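Local coordinates for protein transcriptional regulator, LacI family (Arthrobacter sp., PDB 4RKQ) that probably acts as a sugar-responsive transcriptional regulator of the LacI family, binding an effector through a periplasmic binding protein-like domain, at residues A[84-89]-A[103-108]. Residues are numbered along the deposited sequence; the frame is centred on the assembly and turned at random.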
loop_
_atom_site.group_PDB
_atom_site.type_symbol
_atom_site.label_atom_id
_atom_site.label_comp_id
_atom_site.label_asym_id
_atom_site.label_seq_id
_atom_site.Cartn_x
_atom_site.Cartn_y
_atom_site.Cartn_z
ATOM N N GLN A 84 -3.571 -24.464 -13.534
ATOM C CA GLN A 84 -4.982 -24.392 -13.847
ATOM C C GLN A 84 -5.379 -23.061 -14.494
ATOM O O GLN A 84 -6.187 -23.026 -15.406
ATOM C CB GLN A 84 -5.822 -24.603 -12.594
ATOM C CG GLN A 84 -5.723 -26.028 -12.038
ATOM C CD GLN A 84 -6.428 -26.198 -10.706
ATOM O OE1 GLN A 84 -5.793 -26.372 -9.674
ATOM N NE2 GLN A 84 -7.752 -26.138 -10.726
ATOM N N ALA A 85 -4.809 -21.973 -14.010
ATOM C CA ALA A 85 -5.048 -20.667 -14.632
ATOM C C ALA A 85 -4.548 -20.589 -16.096
ATOM O O ALA A 85 -5.229 -20.023 -16.953
ATOM C CB ALA A 85 -4.427 -19.572 -13.795
ATOM N N GLN A 86 -3.385 -21.148 -16.404
ATOM C CA GLN A 86 -2.953 -21.133 -17.805
ATOM C C GLN A 86 -3.897 -21.967 -18.657
ATOM O O GLN A 86 -4.161 -21.654 -19.829
ATOM C CB GLN A 86 -1.509 -21.604 -17.958
ATOM C CG GLN A 86 -0.974 -21.502 -19.386
ATOM C CD GLN A 86 -0.929 -20.062 -19.883
ATOM O OE1 GLN A 86 -0.004 -19.301 -19.580
ATOM N NE2 GLN A 86 -1.968 -19.664 -20.617
ATOM N N THR A 87 -4.419 -23.041 -18.092
ATOM C CA THR A 87 -5.434 -23.837 -18.821
ATOM C C THR A 87 -6.678 -23.019 -19.188
ATOM O O THR A 87 -7.164 -23.069 -20.332
ATOM C CB THR A 87 -5.787 -25.137 -18.039
ATOM O OG1 THR A 87 -4.589 -25.892 -17.908
ATOM C CG2 THR A 87 -6.830 -25.968 -18.752
ATOM N N VAL A 88 -7.153 -22.236 -18.243
ATOM C CA VAL A 88 -8.299 -21.363 -18.467
ATOM C C VAL A 88 -7.929 -20.373 -19.557
ATOM O O VAL A 88 -8.681 -20.151 -20.522
ATOM C CB VAL A 88 -8.665 -20.626 -17.151
ATOM C CG1 VAL A 88 -9.545 -19.411 -17.387
ATOM C CG2 VAL A 88 -9.337 -21.577 -16.157
ATOM N N LEU A 89 -6.738 -19.789 -19.436
ATOM C CA LEU A 89 -6.342 -18.769 -20.407
ATOM C C LEU A 89 -6.087 -19.281 -21.813
ATOM O O LEU A 89 -6.087 -18.465 -22.746
ATOM C CB LEU A 89 -5.105 -17.999 -19.897
ATOM C CG LEU A 89 -5.443 -16.933 -18.840
ATOM C CD1 LEU A 89 -4.191 -16.588 -18.021
ATOM C CD2 LEU A 89 -6.045 -15.646 -19.400
ATOM N N GLY A 103 2.588 -25.327 -16.329
ATOM C CA GLY A 103 2.537 -24.992 -17.730
ATOM C C GLY A 103 2.286 -23.524 -18.052
ATOM O O GLY A 103 2.000 -23.193 -19.199
ATOM N N ALA A 104 2.412 -22.629 -17.088
ATOM C CA ALA A 104 2.225 -21.202 -17.373
ATOM C C ALA A 104 3.247 -20.762 -18.421
ATOM O O ALA A 104 4.354 -21.256 -18.465
ATOM C CB ALA A 104 2.372 -20.409 -16.114
ATOM N N ALA A 105 2.823 -19.886 -19.308
ATOM C CA ALA A 105 3.656 -19.375 -20.387
ATOM C C ALA A 105 4.934 -18.745 -19.895
ATOM O O ALA A 105 5.953 -18.876 -20.548
ATOM C CB ALA A 105 2.868 -18.368 -21.225
ATOM N N GLY A 106 4.870 -18.053 -18.751
ATOM C CA GLY A 106 5.997 -17.351 -18.217
ATOM C C GLY A 106 6.017 -17.383 -16.728
ATOM O O GLY A 106 4.967 -17.521 -16.083
ATOM N N SER A 107 7.211 -17.218 -16.178
ATOM C CA SER A 107 7.401 -17.279 -14.694
ATOM C C SER A 107 8.588 -16.480 -14.266
ATOM O O SER A 107 9.612 -16.474 -14.916
ATOM C CB SER A 107 7.618 -18.725 -14.231
ATOM O OG SER A 107 7.621 -18.859 -12.822
ATOM N N ILE A 108 8.436 -15.811 -13.133
ATOM C CA ILE A 108 9.515 -15.115 -12.462
ATOM C C ILE A 108 9.633 -15.750 -11.053
ATOM O O ILE A 108 8.649 -15.855 -10.320
ATOM C CB ILE A 108 9.202 -13.603 -12.270
ATOM C CG1 ILE A 108 8.813 -12.830 -13.536
ATOM C CG2 ILE A 108 10.312 -12.908 -11.504
ATOM C CD1 ILE A 108 9.817 -12.823 -14.653
#
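Q86, midway along the short helix 82-89, meets the loop residues G103 to A105 just before strand 106-110; the backbones come nearest at Q86 and A104, whose CA atoms are 5.2 Å apart. Within 84-89 the backbone is regular helix, with V88 N bonded to Q84 O and L89 N to A85 O, whereas 103-105 is irregular and G106 begins the extended strand. The contact is small, 126 Å² in all, and Q86 supplies the whole helix side of it. Its CG stands anti to the backbone N (chi1 -175°), and a bend at chi2 lays the chain along the loop, bringing the amide to A105. On the way Q86 CG passes G103 O at 3.4 Å and lies against A104 CA. A105 N donates to Q86 OE1 at 2.9 Å. This bond is nearly straight at 161°, with the donor standing 29° off the plane of the Q86 carbonyl. A105 CB also touches Q86 OE1, at 3.4 Å. The same oxygen accepts a second bond from L94 N, while NE2 donates to R92 O, so both ends of the amide are held and its flip is fixed by the backbone around it. Cut back to an alanine, Q86 would probably leave A105 N and L94 N without their shared acceptor and R92 O without this amide donor. Strand 73-76, helix 82-89 and strand 94-97 form a beta-alpha-beta crossover of the periplasmic binding protein-like fold, and Q86 ties its helix both to the start of the second strand and to the loop entering the next parallel strand, 106-110. Beside it D83 OD1 bonds G103 N, while A85 and L89 pack on helix 60-67 and on L94, which A104 also touches.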